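Local coordinates for inclusion membrane protein A (PDB 6E7E), which probably drives the homotypic fusion of chlamydial inclusions as a SNARE-like membrane protein, of which this chain is the soluble domain, at residues 37-42 / 112-117; 90-95 / 142-147. The protein carries 2 engineered substitutions. One frame throughout, in Å; residues are numbered along the deposited sequence.

Interaction 1: 37-42 / 112-117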
ATOM      1  N   LYS A  37      -0.305  -2.941 -22.713  1.00 11.14           N
ATOM      2  CA  LYS A  37       0.117  -3.648 -23.936  1.00 11.77           C
ATOM      3  C   LYS A  37      -1.008  -3.634 -24.962  1.00 11.96           C
ATOM      4  O   LYS A  37      -0.737  -3.450 -26.143  1.00 13.02           O
ATOM      5  CB  LYS A  37       0.499  -5.079 -23.597  1.00 12.63           C
ATOM      6  CG  LYS A  37       1.663  -5.183 -22.642  1.00 14.33           C
ATOM      7  CD  LYS A  37       2.871  -4.385 -23.053  1.00 18.20           C
ATOM      8  CE  LYS A  37       4.058  -4.593 -22.148  1.00 19.02           C
ATOM      9  NZ  LYS A  37       5.080  -3.545 -22.333  1.00 23.46           N
ATOM     10  N   GLU A  38      -2.238  -3.805 -24.528  1.00 12.24           N
ATOM     11  CA  GLU A  38      -3.399  -3.819 -25.439  1.00 12.87           C
ATOM     12  C   GLU A  38      -3.476  -2.501 -26.210  1.00 12.78           C
ATOM     13  O   GLU A  38      -3.878  -2.525 -27.361  1.00 14.91           O
ATOM     14  CB  GLU A  38      -4.680  -4.003 -24.637  1.00 14.70           C
ATOM     15  CG  GLU A  38      -4.920  -5.393 -24.110  1.00 16.66           C
ATOM     16  CD  GLU A  38      -6.040  -5.404 -23.089  1.00 17.94           C
ATOM     17  OE1 GLU A  38      -6.972  -4.550 -23.252  1.00 18.80           O
ATOM     18  OE2 GLU A  38      -5.998  -6.266 -22.164  1.00 22.22           O
ATOM     19  N   PHE A  39      -3.155  -1.394 -25.557  1.00 10.74           N
ATOM     20  CA  PHE A  39      -3.357  -0.034 -26.094  1.00 11.96           C
ATOM     21  C   PHE A  39      -2.072   0.614 -26.586  1.00 11.92           C
ATOM     22  O   PHE A  39      -2.102   1.750 -27.041  1.00 13.26           O
ATOM     23  CB  PHE A  39      -4.120   0.833 -25.102  1.00 12.33           C
ATOM     24  CG  PHE A  39      -5.588   0.514 -25.095  1.00 13.32           C
ATOM     25  CD1 PHE A  39      -6.111  -0.500 -24.307  1.00 13.87           C
ATOM     26  CD2 PHE A  39      -6.445   1.207 -25.932  1.00 15.10           C
ATOM     27  CE1 PHE A  39      -7.451  -0.836 -24.377  1.00 15.90           C
ATOM     28  CE2 PHE A  39      -7.785   0.876 -25.981  1.00 17.73           C
ATOM     29  CZ  PHE A  39      -8.285  -0.143 -25.211  1.00 16.82           C
ATOM     30  N   ALA A  40      -0.972  -0.110 -26.584  1.00 11.70           N
ATOM     31  CA  ALA A  40       0.333   0.479 -26.940  1.00 12.94           C
ATOM     32  C   ALA A  40       0.257   1.108 -28.331  1.00 14.50           C
ATOM     33  O   ALA A  40       0.878   2.152 -28.518  1.00 17.69           O
ATOM     34  CB  ALA A  40       1.408  -0.560 -26.866  1.00 14.79           C
ATOM     35  N   THR A  41      -0.449   0.502 -29.287  1.00 13.84           N
ATOM     36  CA  THR A  41      -0.473   1.027 -30.673  1.00 15.94           C
ATOM     37  C   THR A  41      -1.736   1.835 -30.970  1.00 19.48           C
ATOM     38  O   THR A  41      -1.815   2.327 -32.089  1.00 26.88           O
ATOM     39  CB  THR A  41      -0.328  -0.109 -31.685  1.00 15.88           C
ATOM     40  OG1 THR A  41      -1.414  -1.021 -31.529  1.00 16.66           O
ATOM     41  CG2 THR A  41       0.978  -0.849 -31.546  1.00 17.86           C
ATOM     42  N   THR A  42      -2.663   1.981 -30.027  1.00 18.21           N
ATOM     43  CA  THR A  42      -4.018   2.607 -30.194  1.00 21.50           C
ATOM     44  C   THR A  42      -4.117   3.925 -29.402  1.00 19.12           C
ATOM     45  O   THR A  42      -4.813   4.845 -29.859  1.00 21.36           O
ATOM     46  CB  THR A  42      -5.128   1.668 -29.689  1.00 26.39           C
ATOM     47  OG1 THR A  42      -5.255   0.588 -30.612  1.00 34.73           O
ATOM     48  CG2 THR A  42      -6.490   2.331 -29.593  1.00 27.35           C
ATOM     49  N   GLU A 112     -11.676  -1.933 -17.431  1.00 12.34           N
ATOM     50  CA  GLU A 112     -12.769  -2.463 -18.287  1.00 13.37           C
ATOM     51  C   GLU A 112     -13.636  -1.298 -18.773  1.00 12.33           C
ATOM     52  O   GLU A 112     -14.148  -1.384 -19.896  1.00 13.97           O
ATOM     53  CB  GLU A 112     -13.615  -3.486 -17.524  1.00 30.00           C
ATOM     54  CG  GLU A 112     -12.862  -4.750 -17.137  1.00 30.00           C
ATOM     55  CD  GLU A 112     -12.547  -5.627 -18.333  1.00 30.00           C
ATOM     56  OE1 GLU A 112     -13.413  -5.755 -19.223  1.00 30.00           O
ATOM     57  OE2 GLU A 112     -11.433  -6.191 -18.383  1.00 30.00           O
ATOM     58  N   GLU A 113     -13.809  -0.185 -18.173  1.00 11.90           N
ATOM     59  CA  GLU A 113     -14.541   0.944 -18.765  1.00 12.67           C
ATOM     60  C   GLU A 113     -13.775   1.475 -19.978  1.00 11.65           C
ATOM     61  O   GLU A 113     -14.398   1.768 -21.001  1.00 12.41           O
ATOM     62  CB  GLU A 113     -14.860   2.019 -17.746  1.00 14.06           C
ATOM     63  CG  GLU A 113     -15.615   3.194 -18.337  1.00 15.47           C
ATOM     64  CD  GLU A 113     -16.991   2.938 -18.931  1.00 17.46           C
ATOM     65  OE1 GLU A 113     -17.504   1.799 -18.824  1.00 17.38           O
ATOM     66  OE2 GLU A 113     -17.570   3.902 -19.473  1.00 18.50           O
ATOM     67  N   VAL A 114     -12.460   1.608 -19.909  1.00 11.11           N
ATOM     68  CA  VAL A 114     -11.661   2.026 -21.076  1.00 11.65           C
ATOM     69  C   VAL A 114     -11.858   1.033 -22.208  1.00 11.31           C
ATOM     70  O   VAL A 114     -12.033   1.450 -23.358  1.00 12.53           O
ATOM     71  CB  VAL A 114     -10.183   2.108 -20.691  1.00 13.82           C
ATOM     72  CG1 VAL A 114      -9.277   2.082 -21.895  1.00 14.78           C
ATOM     73  CG2 VAL A 114      -9.927   3.327 -19.838  1.00 14.65           C
ATOM     74  N   ARG A 115     -11.796  -0.258 -21.906  1.00 11.81           N
ATOM     75  CA  ARG A 115     -11.980  -1.269 -22.984  1.00 13.37           C
ATOM     76  C   ARG A 115     -13.372  -1.125 -23.623  1.00 14.34           C
ATOM     77  O   ARG A 115     -13.467  -1.182 -24.855  1.00 14.93           O
ATOM     78  CB  ARG A 115     -11.744  -2.689 -22.477  1.00 30.00           C
ATOM     79  CG  ARG A 115     -10.300  -2.941 -22.064  1.00 30.00           C
ATOM     80  CD  ARG A 115     -10.266  -4.357 -21.543  1.00 30.00           C
ATOM     81  NE  ARG A 115      -8.936  -4.713 -21.118  1.00 30.00           N
ATOM     82  CZ  ARG A 115      -8.592  -5.097 -19.908  1.00 30.00           C
ATOM     83  NH1 ARG A 115      -9.488  -5.177 -18.940  1.00 30.00           N
ATOM     84  NH2 ARG A 115      -7.317  -5.326 -19.650  1.00 30.00           N
ATOM     85  N   ARG A 116     -14.374  -0.885 -22.811  1.00 13.35           N
ATOM     86  CA  ARG A 116     -15.766  -0.727 -23.272  1.00 14.78           C
ATOM     87  C   ARG A 116     -15.855   0.497 -24.180  1.00 14.30           C
ATOM     88  O   ARG A 116     -16.434   0.401 -25.277  1.00 16.18           O
ATOM     89  CB  ARG A 116     -16.726  -0.604 -22.084  1.00 15.80           C
ATOM     90  CG  ARG A 116     -18.202  -0.672 -22.451  1.00 18.59           C
ATOM     91  CD  ARG A 116     -19.146  -0.303 -21.328  1.00 19.99           C
ATOM     92  NE  ARG A 116     -19.088   1.115 -21.073  1.00 20.92           N
ATOM     93  CZ  ARG A 116     -19.625   2.048 -21.847  1.00 23.45           C
ATOM     94  NH1 ARG A 116     -20.382   1.714 -22.883  1.00 26.20           N
ATOM     95  NH2 ARG A 116     -19.461   3.322 -21.541  1.00 23.19           N
ATOM     96  N   LEU A 117     -15.313   1.624 -23.744  1.00 13.34           N
ATOM     97  CA  LEU A 117     -15.328   2.849 -24.555  1.00 13.12           C
ATOM     98  C   LEU A 117     -14.604   2.623 -25.886  1.00 13.22           C
ATOM     99  O   LEU A 117     -15.121   3.009 -26.939  1.00 14.08           O
ATOM    100  CB  LEU A 117     -14.677   3.972 -23.779  1.00 13.11           C
ATOM    101  CG  LEU A 117     -15.442   4.448 -22.553  1.00 14.35           C
ATOM    102  CD1 LEU A 117     -14.569   5.367 -21.726  1.00 15.31           C
ATOM    103  CD2 LEU A 117     -16.744   5.139 -22.930  1.00 17.25           C
TER
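A two-pronged, side-on salt bridge between E38 and R115 joins the last turn of helix 4-38 to the short helix 110-119. The straighter prong is the bond from R115 NE to E38 OE1, 2.9 Å long and nearly straight at 174°; the oxygen lies in the guanidinium plane and takes the hydrogen on its syn lone pair. The second, from R115 NH2 to E38 OE2 at 3.0 Å, is more bent and leaves that plane, in keeping with the 34° twist between carboxylate and guanidinium. The two side chains meet almost at right angles. R115 sets CG beside its backbone N (chi1 -66°) and then runs fully extended to NE, which carries the guanidinium across to the carboxylate, past H34 and L35.

Beneath the charges lies a small apolar patch. F39 receives V114 CG1 over one ring face, with CZ the nearest ring atom at 4.1 Å and the methyl displaced toward the rim. At the ring's edge sits R115 CG, 4.2 Å from CE1, so the arginine's aliphatic stem lies against the rim of the phenylalanine while its head pairs with E38. L46 of helix 44-57 touches both F39 and V114. With its stem on apolar side chains, R115 makes a side-on, two-nitrogen arginine-glutamate salt bridge over an apolar patch, tying the C-terminal end of helix 4-38 to helix 110-119 in an all-helical domain.

Interaction 2: 90-95 / 142-147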
ATOM      1  N   ILE A  90      -0.094   4.571  14.828  1.00 10.42           N
ATOM      2  CA  ILE A  90      -1.139   3.583  14.476  1.00 10.61           C
ATOM      3  C   ILE A  90      -2.415   4.334  14.045  1.00 10.85           C
ATOM      4  O   ILE A  90      -3.091   3.881  13.116  1.00 11.70           O
ATOM      5  CB  ILE A  90      -1.296   2.564  15.603  1.00 12.16           C
ATOM      6  CG1 ILE A  90      -0.012   1.736  15.715  1.00 12.46           C
ATOM      7  CG2 ILE A  90      -2.502   1.688  15.355  1.00 14.35           C
ATOM      8  CD1 ILE A  90       0.093   0.922  16.980  1.00 15.04           C
ATOM      9  N   ALA A  91      -2.755   5.455  14.669  1.00 11.27           N
ATOM     10  CA  ALA A  91      -3.920   6.261  14.238  1.00 12.72           C
ATOM     11  C   ALA A  91      -3.660   6.816  12.826  1.00 12.06           C
ATOM     12  O   ALA A  91      -4.576   6.824  11.993  1.00 12.85           O
ATOM     13  CB  ALA A  91      -4.197   7.348  15.239  1.00 14.36           C
ATOM     14  N   ASP A  92      -2.440   7.262  12.554  1.00 12.36           N
ATOM     15  CA  ASP A  92      -2.059   7.775  11.214  1.00 13.30           C
ATOM     16  C   ASP A  92      -2.226   6.650  10.176  1.00 12.73           C
ATOM     17  O   ASP A  92      -2.775   6.876   9.082  1.00 12.67           O
ATOM     18  CB  ASP A  92      -0.623   8.286  11.235  1.00 15.60           C
ATOM     19  CG  ASP A  92      -0.220   9.181  10.085  1.00 17.64           C
ATOM     20  OD1 ASP A  92      -1.100   9.536   9.268  1.00 20.37           O
ATOM     21  OD2 ASP A  92       0.990   9.544  10.047  1.00 22.11           O
ATOM     22  N   LEU A  93      -1.788   5.446  10.506  1.00 11.45           N
ATOM     23  CA  LEU A  93      -1.916   4.286   9.606  1.00 10.62           C
ATOM     24  C   LEU A  93      -3.377   4.068   9.251  1.00  9.91           C
ATOM     25  O   LEU A  93      -3.684   3.735   8.096  1.00 10.49           O
ATOM     26  CB  LEU A  93      -1.329   3.054  10.283  1.00 10.81           C
ATOM     27  CG  LEU A  93      -1.479   1.765   9.492  1.00 11.84           C
ATOM     28  CD1 LEU A  93      -0.743   1.834   8.164  1.00 14.83           C
ATOM     29  CD2 LEU A  93      -0.993   0.602  10.313  1.00 12.92           C
ATOM     30  N   LYS A  94      -4.264   4.229  10.202  1.00 10.19           N
ATOM     31  CA  LYS A  94      -5.699   3.990   9.945  1.00  9.73           C
ATOM     32  C   LYS A  94      -6.165   4.890   8.792  1.00  9.43           C
ATOM     33  O   LYS A  94      -6.996   4.474   7.970  1.00  9.54           O
ATOM     34  CB  LYS A  94      -6.491   4.310  11.199  1.00 11.71           C
ATOM     35  CG  LYS A  94      -6.388   3.292  12.303  1.00 16.43           C
ATOM     36  CD  LYS A  94      -7.318   3.601  13.438  1.00 21.40           C
ATOM     37  CE  LYS A  94      -7.112   2.696  14.625  1.00 25.47           C
ATOM     38  NZ  LYS A  94      -7.405   3.440  15.865  1.00 32.09           N
ATOM     39  N   GLY A  95      -5.703   6.127   8.745  1.00  9.85           N
ATOM     40  CA  GLY A  95      -6.032   7.089   7.659  1.00 10.75           C
ATOM     41  C   GLY A  95      -5.475   6.605   6.317  1.00  9.33           C
ATOM     42  O   GLY A  95      -6.149   6.689   5.283  1.00 10.20           O
ATOM     43  N   ILE A 142       1.114   5.976  -1.153  1.00 12.00           N
ATOM     44  CA  ILE A 142       2.125   4.898  -1.000  1.00 13.70           C
ATOM     45  C   ILE A 142       3.403   5.512  -0.420  1.00 14.49           C
ATOM     46  O   ILE A 142       4.031   4.868   0.457  1.00 16.28           O
ATOM     47  CB  ILE A 142       2.347   4.133  -2.315  1.00 15.21           C
ATOM     48  CG1 ILE A 142       1.085   3.373  -2.724  1.00 16.06           C
ATOM     49  CG2 ILE A 142       3.524   3.187  -2.197  1.00 19.58           C
ATOM     50  CD1 ILE A 142       1.164   2.805  -4.126  1.00 18.09           C
ATOM     51  N   GLY A 143       3.780   6.716  -0.842  1.00 15.09           N
ATOM     52  CA  GLY A 143       4.990   7.359  -0.309  1.00 16.70           C
ATOM     53  C   GLY A 143       4.859   7.587   1.181  1.00 16.69           C
ATOM     54  O   GLY A 143       5.829   7.344   1.935  1.00 17.72           O
ATOM     55  N   GLN A 144       3.707   8.113   1.599  1.00 14.73           N
ATOM     56  CA  GLN A 144       3.451   8.413   3.031  1.00 16.89           C
ATOM     57  C   GLN A 144       3.512   7.112   3.850  1.00 15.14           C
ATOM     58  O   GLN A 144       4.187   7.056   4.891  1.00 17.46           O
ATOM     59  CB  GLN A 144       2.125   9.161   3.182  1.00 18.59           C
ATOM     60  CG  GLN A 144       1.618   9.355   4.601  1.00 25.13           C
ATOM     61  CD  GLN A 144       0.845  10.644   4.758  1.00 31.35           C
ATOM     62  OE1 GLN A 144      -0.316  10.655   5.172  1.00 37.07           O
ATOM     63  NE2 GLN A 144       1.486  11.751   4.418  1.00 38.95           N
ATOM     64  N   LEU A 145       2.843   6.066   3.375  1.00 14.61           N
ATOM     65  CA  LEU A 145       2.860   4.766   4.077  1.00 13.88           C
ATOM     66  C   LEU A 145       4.288   4.199   4.161  1.00 13.75           C
ATOM     67  O   LEU A 145       4.708   3.738   5.226  1.00 14.18           O
ATOM     68  CB  LEU A 145       1.927   3.825   3.321  1.00 12.80           C
ATOM     69  CG  LEU A 145       1.908   2.394   3.853  1.00 13.29           C
ATOM     70  CD1 LEU A 145       1.312   2.331   5.250  1.00 16.51           C
ATOM     71  CD2 LEU A 145       1.174   1.474   2.894  1.00 15.41           C
ATOM     72  N   SER A 146       4.998   4.218   3.036  1.00 13.97           N
ATOM     73  CA  SER A 146       6.363   3.643   2.909  1.00 13.57           C
ATOM     74  C   SER A 146       7.311   4.322   3.897  1.00 13.43           C
ATOM     75  O   SER A 146       8.127   3.634   4.514  1.00 13.80           O
ATOM     76  CB  SER A 146       6.847   3.743   1.485  1.00 15.67           C
ATOM     77  OG  SER A 146       8.200   3.351   1.328  1.00 21.26           O
ATOM     78  N   GLN A 147       7.195   5.632   4.063  1.00 13.66           N
ATOM     79  CA  GLN A 147       8.096   6.330   4.991  1.00 13.69           C
ATOM     80  C   GLN A 147       7.815   5.876   6.424  1.00 13.50           C
ATOM     81  O   GLN A 147       8.771   5.630   7.185  1.00 15.02           O
ATOM     82  CB  GLN A 147       7.923   7.828   4.847  1.00 14.98           C
ATOM     83  CG  GLN A 147       8.915   8.630   5.659  1.00 16.61           C
ATOM     84  CD  GLN A 147       8.691  10.103   5.417  1.00 21.52           C
ATOM     85  OE1 GLN A 147       7.612  10.626   5.682  1.00 27.82           O
ATOM     86  NE2 GLN A 147       9.708  10.785   4.927  1.00 24.60           N
TER
HETATM   87  O   HOH W   1      -1.296   8.605   6.795  1.00 25.07           O
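L93 and L145 meet methyl to methyl, CD1 against CD1 at 3.6 Å, where helix 87-107 passes helix 125-165. The two side chains are near copies of each other: each holds CG anti to its own backbone N (chi1 176° in both) and then swings CD1 toward the partner helix. They approach aslant, and the CD2 methyls diverge, ending 7.8 Å apart (L93 CD2 to L145 CD2), so a single methyl pair makes the apolar touch. With the L93 and L145 CA atoms only 7.3 Å apart, the backbones run close here, in roughly opposite directions.

One residue earlier on each helix, D92 and Q144 point toward one another beside the leucines. D92 OD1 and Q144 OE1 are 4.3 Å apart, and a water lies between them, hydrogen bonded to D92 OD1 at 2.6 Å and to Q144 OE1 at 2.8 Å. The polar pair is thus bridged rather than bonded directly, along the more exposed margin of the contact.

On the buried side, F67 of helix 65-73 lies against both leucines. L11 and E14 of helix 4-38 pack on L93, while F60, from a loop, touches L145; the methyl pair therefore sits where helices 4-38, 65-73, 87-107 and 125-165 converge.

The two contacts lie far apart in an elongated, all-helical domain, their centres 33 Å from each other and their nearest atoms about 19 Å. Interaction 1 is out near one end of the molecule, its centre about 26 Å from that of the chain, whereas the centre of interaction 2 is about 9 Å from it. Both pair a buried apolar touch with a more exposed polar one, but the chemistry differs: a direct ion pair at the end, a water bridge from a carboxylate to a neutral amide in the middle. Helix 4-38 takes part in both, as a principal partner in interaction 1 and as a neighbour packing on L93 in interaction 2.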